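Local coordinates for putative major capsid protein (Cafeteriavirus-dependent mavirus, PDB 6G44) that probably builds the virophage's protein shell by self-assembly, as a double jelly-roll major capsid protein, at residues Met114-Phe119 / Gly486-Asp490; Asn209-Lys214 / Tyr288-Ile293. All blocks are in the same frame, centred on the assembly; numbering follows the deposited sequence.

Interaction 1. Residues Met114-Phe119 / Gly486-Asp490; sequences MNGKTF and GTFMD
Asn115 ND2 gives its protons to two carbonyls, Gly486 O across the contact and Asn224 O of strand 222-235. The bond from Asn115 ND2 to Gly486 O, 2.9 Å, lies on a lone pair in the carbonyl plane, with N-H...O at 157°. Thr227 N holds Asn115 OD1 as well, fixing the rotation of the amide. The same ND2 sits at the edge of the Phe488 ring, near its plane. Over one face of that ring lies the extended side chain of Met114, with CB 4.0 Å from the ring centroid (CH-pi) and SD 4.2 Å from it, a Met-aromatic contact. With CG anti to the backbone N (chi1 168°) and a bend at chi2, the Lys117 chain passes alongside Phe488 O to reach Asp490 in a salt bridge, Lys117 NZ to Asp490 OD1 3.1 Å, on the syn side but well out of the carboxylate plane. Phe119 lies beside the Asp490 carboxylate, ring and carboxylate planes steeply inclined. Water 1 bridges the backbones, from Asn115 O to Phe488 N; water 2 accepts from both Lys117 NZ and Asp490 N. The type I' turn from Met114 to Lys117, closing a beta hairpin in the N-terminal half of the double jelly-roll, is thus laid against strand 488-492 of the C-terminal sheet.

Interaction 2. Residues Asn209-Lys214 / Tyr288-Ile293; sequences NPTQYK and YNTPLI
A cis peptide joins Asn209 to Pro210, and both residues meet Thr290, which lies in a break of strand 286-305. The Asn209 amide points its ND2 at Pro291 O, 2.9 Å away, nearly within the amide plane but from above the carbonyl plane. Water 6 takes a second bond from this ND2. Asn209 OD1 accepts from waters 4 and 5; water 4 accepts in turn from Ile293 N, while water 5 donates to Pro291 O, and the oxygen of water 5 lies 2.7 Å from Tyr213 OH, from which it accepts. Pro291 O thus receives two donors. Despite the break, Tyr288, Thr290 and Leu292 keep backbone bonds to strand 464-482 of the C-terminal jelly-roll sheet, leaving the intervening carbonyls of Asn289 and Pro291 to the 209-214 loop. Gln212, centre of an inverse gamma turn, meets both the C=O and the N-H of Asn289, the carbonyl directly and the N-H through water 7. Bent at chi2 (-66°), its chain folds back so that NE2 bonds both Pro210 O at 2.9 Å and Asn289 O at 3.2 Å. Gln212 OE1 receives water 7, which accepts from Asn289 N. The Gln212 amide stands at the edge of the Tyr288 ring, the planes 78° apart; the far end of that tyrosine bonds Pro221 O, and its ring stacks on Phe222. Thr290 CG2 presses on Pro210 CB at 3.6 Å, while Thr290 OG1 pairs with Thr480 OG1. At the exposed margin, Lys214 CD rests 4.1 Å from Pro291 CG, and Lys214 NZ bonds a glycerol that probably came from the crystallisation liquor.

How the interactions relate
From the N terminus, the chain first passes the turn and outgoing strand of the 110-121 hairpin, at 114-119, then the 209-214 loop that follows strand 195-205. Strand 286-305 returns to that loop, so interaction 2 closes a circuit with 73 residues between its segments. Only when the chain reaches 486-490 does interaction 1 close, across 366 residues, with the whole of interaction 2 lying within its span. Both join N-terminal elements to the C-terminal sheet containing strand 464-482, on whose Thr480 Phe119, Pro210 and Asp490 all pack. The two contacts touch: Phe119 CB lies 3.3 Å from Asn209 O, and Met114 CE lies 3.7 Å from Pro210 CG.

Interaction 1. Residues Met114-Phe119 / Gly486-Asp490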
ATOM      1  N   MET C 114      -0.425 -21.934  31.228  1.00 11.90           N
ATOM      2  CA  MET C 114      -0.156 -23.119  30.415  1.00 11.76           C
ATOM      3  C   MET C 114       0.562 -24.158  31.282  1.00 11.66           C
ATOM      4  O   MET C 114       1.695 -23.946  31.705  1.00 12.54           O
ATOM      5  CB  MET C 114       0.665 -22.748  29.181  1.00 12.40           C
ATOM      6  CG  MET C 114      -0.109 -21.853  28.228  1.00 13.05           C
ATOM      7  SD  MET C 114       0.871 -21.595  26.718  1.00 13.20           S
ATOM      8  CE  MET C 114      -0.311 -20.643  25.740  1.00 13.95           C
ATOM      9  N   ASN C 115      -0.102 -25.292  31.483  1.00 12.84           N
ATOM     10  CA  ASN C 115       0.485 -26.420  32.263  1.00 12.90           C
ATOM     11  C   ASN C 115       1.095 -26.013  33.609  1.00 13.45           C
ATOM     12  O   ASN C 115       2.164 -26.505  34.015  1.00 13.61           O
ATOM     13  CB  ASN C 115       1.448 -27.223  31.385  1.00 13.44           C
ATOM     14  CG  ASN C 115       0.735 -27.910  30.232  1.00 13.03           C
ATOM     15  OD1 ASN C 115      -0.499 -28.015  30.233  1.00 14.15           O
ATOM     16  ND2 ASN C 115       1.491 -28.287  29.199  1.00 13.66           N
ATOM     17  N   GLY C 116       0.420 -25.097  34.282  1.00 14.01           N
ATOM     18  CA  GLY C 116       0.863 -24.607  35.573  1.00 14.38           C
ATOM     19  C   GLY C 116       1.765 -23.384  35.586  1.00 15.20           C
ATOM     20  O   GLY C 116       1.998 -22.831  36.655  1.00 16.91           O
ATOM     21  N   LYS C 117       2.328 -22.992  34.435  1.00 14.44           N
ATOM     22  CA  LYS C 117       3.160 -21.793  34.343  1.00 14.71           C
ATOM     23  C   LYS C 117       2.277 -20.612  34.036  1.00 14.07           C
ATOM     24  O   LYS C 117       1.508 -20.667  33.073  1.00 14.00           O
ATOM     25  CB  LYS C 117       4.200 -21.949  33.238  1.00 14.94           C
ATOM     26  CG  LYS C 117       4.929 -20.659  32.845  1.00 17.35           C
ATOM     27  CD  LYS C 117       5.781 -20.136  33.983  1.00 19.58           C
ATOM     28  CE  LYS C 117       6.604 -18.956  33.494  1.00 22.82           C
ATOM     29  NZ  LYS C 117       7.359 -18.277  34.582  1.00 25.20           N
ATOM     30  N   THR C 118       2.342 -19.565  34.866  1.00 13.73           N
ATOM     31  CA  THR C 118       1.537 -18.377  34.615  1.00 14.02           C
ATOM     32  C   THR C 118       2.373 -17.270  33.976  1.00 13.56           C
ATOM     33  O   THR C 118       3.577 -17.089  34.254  1.00 15.53           O
ATOM     34  CB  THR C 118       0.867 -17.848  35.885  1.00 15.25           C
ATOM     35  OG1 THR C 118       1.878 -17.459  36.815  1.00 17.92           O
ATOM     36  CG2 THR C 118      -0.044 -18.907  36.519  1.00 15.49           C
ATOM     37  N   PHE C 119       1.695 -16.560  33.082  1.00 12.57           N
ATOM     38  CA  PHE C 119       2.258 -15.404  32.372  1.00 12.88           C
ATOM     39  C   PHE C 119       1.331 -14.228  32.653  1.00 12.18           C
ATOM     40  O   PHE C 119       0.162 -14.290  32.316  1.00 11.77           O
ATOM     41  CB  PHE C 119       2.279 -15.662  30.865  1.00 13.40           C
ATOM     42  CG  PHE C 119       3.001 -16.917  30.433  1.00 13.69           C
ATOM     43  CD1 PHE C 119       2.331 -18.129  30.344  1.00 14.73           C
ATOM     44  CD2 PHE C 119       4.330 -16.861  30.011  1.00 15.99           C
ATOM     45  CE1 PHE C 119       2.987 -19.275  29.912  1.00 14.36           C
ATOM     46  CE2 PHE C 119       4.994 -18.006  29.567  1.00 16.41           C
ATOM     47  CZ  PHE C 119       4.319 -19.219  29.545  1.00 15.23           C
ATOM     48  N   GLY C 486       5.588 -31.220  29.352  1.00 15.93           N
ATOM     49  CA  GLY C 486       4.499 -30.288  29.591  1.00 15.71           C
ATOM     50  C   GLY C 486       4.927 -28.975  30.209  1.00 14.82           C
ATOM     51  O   GLY C 486       4.215 -27.981  30.077  1.00 15.21           O
ATOM     52  N   THR C 487       6.064 -28.954  30.897  1.00 14.34           N
ATOM     53  CA  THR C 487       6.540 -27.771  31.559  1.00 14.44           C
ATOM     54  C   THR C 487       6.723 -26.618  30.580  1.00 13.97           C
ATOM     55  O   THR C 487       7.256 -26.791  29.493  1.00 14.03           O
ATOM     56  CB  THR C 487       7.863 -28.036  32.296  1.00 15.30           C
ATOM     57  OG1 THR C 487       7.657 -29.134  33.215  1.00 15.59           O
ATOM     58  CG2 THR C 487       8.296 -26.829  33.080  1.00 15.65           C
ATOM     59  N   PHE C 488       6.294 -25.445  31.031  1.00 14.00           N
ATOM     60  CA  PHE C 488       6.666 -24.177  30.378  1.00 14.19           C
ATOM     61  C   PHE C 488       7.520 -23.339  31.327  1.00 15.10           C
ATOM     62  O   PHE C 488       7.306 -23.322  32.538  1.00 15.02           O
ATOM     63  CB  PHE C 488       5.413 -23.363  29.993  1.00 14.44           C
ATOM     64  CG  PHE C 488       4.679 -23.867  28.774  1.00 14.78           C
ATOM     65  CD1 PHE C 488       3.782 -24.916  28.853  1.00 14.74           C
ATOM     66  CD2 PHE C 488       4.871 -23.246  27.532  1.00 15.53           C
ATOM     67  CE1 PHE C 488       3.092 -25.367  27.735  1.00 15.27           C
ATOM     68  CE2 PHE C 488       4.181 -23.698  26.412  1.00 15.59           C
ATOM     69  CZ  PHE C 488       3.298 -24.759  26.507  1.00 15.44           C
ATOM     70  N   MET C 489       8.429 -22.572  30.735  1.00 15.37           N
ATOM     71  CA  MET C 489       9.293 -21.610  31.431  1.00 16.71           C
ATOM     72  C   MET C 489       9.404 -20.399  30.528  1.00 16.37           C
ATOM     73  O   MET C 489       9.201 -20.497  29.321  1.00 17.28           O
ATOM     74  CB  MET C 489      10.702 -22.159  31.690  1.00 18.96           C
ATOM     75  CG  MET C 489      10.760 -23.341  32.652  1.00 20.95           C
ATOM     76  SD  MET C 489      12.471 -23.903  32.848  1.00 24.42           S
ATOM     77  CE  MET C 489      13.242 -22.566  33.754  1.00 28.22           C
ATOM     78  N   ASP C 490       9.705 -19.250  31.104  1.00 17.13           N
ATOM     79  CA  ASP C 490      10.144 -18.125  30.282  1.00 17.50           C
ATOM     80  C   ASP C 490      11.335 -17.449  30.931  1.00 17.80           C
ATOM     81  O   ASP C 490      11.520 -17.540  32.138  1.00 19.99           O
ATOM     82  CB  ASP C 490       8.988 -17.170  29.928  1.00 19.89           C
ATOM     83  CG  ASP C 490       8.489 -16.355  31.075  1.00 23.28           C
ATOM     84  OD1 ASP C 490       8.639 -16.749  32.243  1.00 25.06           O
ATOM     85  OD2 ASP C 490       7.949 -15.263  30.773  1.00 30.64           O
TER
HETATM   86  O   HOH W   1       4.810 -25.621  33.563  1.00 15.97           O
HETATM   87  O   HOH W   2       9.988 -19.670  34.075  1.00 25.46           O
HETATM   88  O   HOH W   3       5.874 -15.635  33.549  1.00 26.34           O

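Interaction 2. Residues Asn209-Lys214 / Tyr288-Ile293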
ATOM      1  N   ASN C 209       1.178 -12.132  26.755  1.00 12.32           N
ATOM      2  CA  ASN C 209       2.186 -13.211  26.734  1.00 12.73           C
ATOM      3  C   ASN C 209       1.552 -14.568  27.150  1.00 12.69           C
ATOM      4  O   ASN C 209       0.760 -14.585  28.103  1.00 13.06           O
ATOM      5  CB  ASN C 209       3.342 -12.885  27.671  1.00 13.97           C
ATOM      6  CG  ASN C 209       4.140 -11.652  27.241  1.00 15.05           C
ATOM      7  OD1 ASN C 209       3.564 -10.579  27.009  1.00 17.40           O
ATOM      8  ND2 ASN C 209       5.455 -11.792  27.158  1.00 14.04           N
ATOM      9  N   PRO C 210       1.832 -15.676  26.454  1.00 11.91           N
ATOM     10  CA  PRO C 210       2.802 -15.853  25.365  1.00 11.91           C
ATOM     11  C   PRO C 210       2.184 -15.877  23.960  1.00 11.39           C
ATOM     12  O   PRO C 210       2.784 -16.472  23.043  1.00 12.38           O
ATOM     13  CB  PRO C 210       3.377 -17.226  25.693  1.00 12.15           C
ATOM     14  CG  PRO C 210       2.153 -17.970  26.153  1.00 12.07           C
ATOM     15  CD  PRO C 210       1.312 -16.982  26.908  1.00 11.97           C
ATOM     16  N   THR C 211       1.043 -15.228  23.750  1.00 11.48           N
ATOM     17  CA  THR C 211       0.381 -15.325  22.444  1.00 11.23           C
ATOM     18  C   THR C 211       1.264 -14.747  21.358  1.00 11.78           C
ATOM     19  O   THR C 211       2.067 -13.843  21.561  1.00 12.11           O
ATOM     20  CB  THR C 211      -1.005 -14.655  22.369  1.00 11.65           C
ATOM     21  OG1 THR C 211      -0.866 -13.234  22.423  1.00 12.37           O
ATOM     22  CG2 THR C 211      -1.964 -15.169  23.452  1.00 12.44           C
ATOM     23  N   GLN C 212       1.079 -15.294  20.174  1.00 11.82           N
ATOM     24  CA  GLN C 212       1.909 -14.969  19.002  1.00 12.08           C
ATOM     25  C   GLN C 212       1.250 -13.883  18.146  1.00 13.21           C
ATOM     26  O   GLN C 212       1.054 -14.029  16.928  1.00 12.49           O
ATOM     27  CB  GLN C 212       2.208 -16.245  18.255  1.00 12.69           C
ATOM     28  CG  GLN C 212       2.975 -17.253  19.100  1.00 13.22           C
ATOM     29  CD  GLN C 212       4.349 -16.760  19.444  1.00 13.43           C
ATOM     30  OE1 GLN C 212       5.225 -16.732  18.558  1.00 14.75           O
ATOM     31  NE2 GLN C 212       4.576 -16.357  20.707  1.00 12.75           N
ATOM     32  N   TYR C 213       0.943 -12.763  18.798  1.00 13.40           N
ATOM     33  CA  TYR C 213       0.167 -11.662  18.198  1.00 14.16           C
ATOM     34  C   TYR C 213       0.957 -10.885  17.154  1.00 15.52           C
ATOM     35  O   TYR C 213       0.382 -10.027  16.455  1.00 17.31           O
ATOM     36  CB  TYR C 213      -0.385 -10.703  19.290  1.00 13.59           C
ATOM     37  CG  TYR C 213       0.694 -10.073  20.122  1.00 14.01           C
ATOM     38  CD1 TYR C 213       1.326  -8.905  19.701  1.00 14.17           C
ATOM     39  CD2 TYR C 213       1.093 -10.628  21.338  1.00 13.23           C
ATOM     40  CE1 TYR C 213       2.354  -8.348  20.432  1.00 14.47           C
ATOM     41  CE2 TYR C 213       2.108 -10.067  22.087  1.00 13.59           C
ATOM     42  CZ  TYR C 213       2.744  -8.925  21.618  1.00 14.35           C
ATOM     43  OH  TYR C 213       3.764  -8.337  22.331  1.00 16.34           O
ATOM     44  N   LYS C 214       2.258 -11.126  17.049  1.00 16.05           N
ATOM     45  CA  LYS C 214       3.060 -10.483  16.009  1.00 17.90           C
ATOM     46  C   LYS C 214       3.079 -11.302  14.720  1.00 18.95           C
ATOM     47  O   LYS C 214       3.598 -10.818  13.710  1.00 20.78           O
ATOM     48  CB  LYS C 214       4.486 -10.233  16.511  1.00 20.98           C
ATOM     49  CG  LYS C 214       4.572  -9.295  17.719  1.00 23.02           C
ATOM     50  CD  LYS C 214       5.891  -9.400  18.483  1.00 25.69           C
ATOM     51  CE  LYS C 214       7.134  -9.125  17.646  1.00 27.28           C
ATOM     52  NZ  LYS C 214       7.347  -7.684  17.361  1.00 27.91           N
ATOM     53  N   TYR C 288       9.467 -20.014  21.816  1.00 12.72           N
ATOM     54  CA  TYR C 288       8.530 -18.953  21.355  1.00 13.06           C
ATOM     55  C   TYR C 288       9.106 -17.597  21.723  1.00 12.88           C
ATOM     56  O   TYR C 288       9.565 -17.378  22.832  1.00 12.50           O
ATOM     57  CB  TYR C 288       7.163 -19.076  22.025  1.00 12.85           C
ATOM     58  CG  TYR C 288       6.493 -20.398  21.761  1.00 12.39           C
ATOM     59  CD1 TYR C 288       6.873 -21.516  22.484  1.00 12.66           C
ATOM     60  CD2 TYR C 288       5.505 -20.539  20.790  1.00 12.75           C
ATOM     61  CE1 TYR C 288       6.293 -22.748  22.230  1.00 12.56           C
ATOM     62  CE2 TYR C 288       4.921 -21.772  20.519  1.00 12.81           C
ATOM     63  CZ  TYR C 288       5.346 -22.867  21.244  1.00 12.61           C
ATOM     64  OH  TYR C 288       4.788 -24.094  21.005  1.00 13.09           O
ATOM     65  N   ASN C 289       9.035 -16.675  20.762  1.00 13.69           N
ATOM     66  CA  ASN C 289       9.425 -15.289  20.985  1.00 13.96           C
ATOM     67  C   ASN C 289       8.250 -14.603  21.698  1.00 13.48           C
ATOM     68  O   ASN C 289       7.138 -14.567  21.180  1.00 13.37           O
ATOM     69  CB  ASN C 289       9.697 -14.625  19.616  1.00 15.40           C
ATOM     70  CG  ASN C 289      10.511 -13.353  19.729  1.00 19.26           C
ATOM     71  OD1 ASN C 289      10.721 -12.839  20.790  1.00 21.82           O
ATOM     72  ND2 ASN C 289      11.054 -12.910  18.606  1.00 24.01           N
ATOM     73  N   THR C 290       8.485 -14.126  22.918  1.00 13.40           N
ATOM     74  CA  THR C 290       7.436 -13.573  23.772  1.00 13.99           C
ATOM     75  C   THR C 290       7.964 -12.317  24.468  1.00 14.57           C
ATOM     76  O   THR C 290       8.230 -12.333  25.668  1.00 13.96           O
ATOM     77  CB  THR C 290       6.928 -14.624  24.804  1.00 13.73           C
ATOM     78  OG1 THR C 290       8.038 -15.101  25.562  1.00 13.47           O
ATOM     79  CG2 THR C 290       6.258 -15.763  24.095  1.00 14.33           C
ATOM     80  N   PRO C 291       8.090 -11.208  23.713  1.00 15.04           N
ATOM     81  CA  PRO C 291       8.671  -9.975  24.272  1.00 14.43           C
ATOM     82  C   PRO C 291       8.029  -9.517  25.563  1.00 13.61           C
ATOM     83  O   PRO C 291       6.825  -9.663  25.733  1.00 13.51           O
ATOM     84  CB  PRO C 291       8.427  -8.937  23.176  1.00 15.09           C
ATOM     85  CG  PRO C 291       8.111  -9.683  21.938  1.00 15.97           C
ATOM     86  CD  PRO C 291       7.633 -11.045  22.316  1.00 15.77           C
ATOM     87  N   LEU C 292       8.845  -8.972  26.466  1.00 13.12           N
ATOM     88  CA  LEU C 292       8.361  -8.483  27.758  1.00 14.11           C
ATOM     89  C   LEU C 292       8.377  -6.946  27.779  1.00 13.90           C
ATOM     90  O   LEU C 292       9.425  -6.324  27.673  1.00 14.55           O
ATOM     91  CB  LEU C 292       9.262  -9.036  28.867  1.00 15.59           C
ATOM     92  CG  LEU C 292       8.863  -8.687  30.290  1.00 18.13           C
ATOM     93  CD1 LEU C 292       7.511  -9.292  30.639  1.00 19.62           C
ATOM     94  CD2 LEU C 292       9.957  -9.207  31.214  1.00 19.69           C
ATOM     95  N   ILE C 293       7.206  -6.350  27.877  1.00 13.86           N
ATOM     96  CA  ILE C 293       7.055  -4.890  27.888  1.00 14.07           C
ATOM     97  C   ILE C 293       6.747  -4.497  29.315  1.00 14.35           C
ATOM     98  O   ILE C 293       5.814  -5.060  29.930  1.00 15.65           O
ATOM     99  CB  ILE C 293       5.920  -4.431  26.959  1.00 15.81           C
ATOM    100  CG1 ILE C 293       6.287  -4.639  25.482  1.00 16.84           C
ATOM    101  CG2 ILE C 293       5.628  -2.952  27.172  1.00 17.50           C
ATOM    102  CD1 ILE C 293       6.400  -6.060  24.966  1.00 17.71           C
TER
HETATM  103  O   HOH W   4       4.777  -8.162  28.225  1.00 16.28           O
HETATM  104  O   HOH W   5       4.482  -9.991  24.392  1.00 17.28           O
HETATM  105  O   HOH W   6       6.422 -14.410  28.264  1.00 23.25           O
HETATM  106  O   HOH W   7       7.825 -17.382  18.257  1.00 16.61           O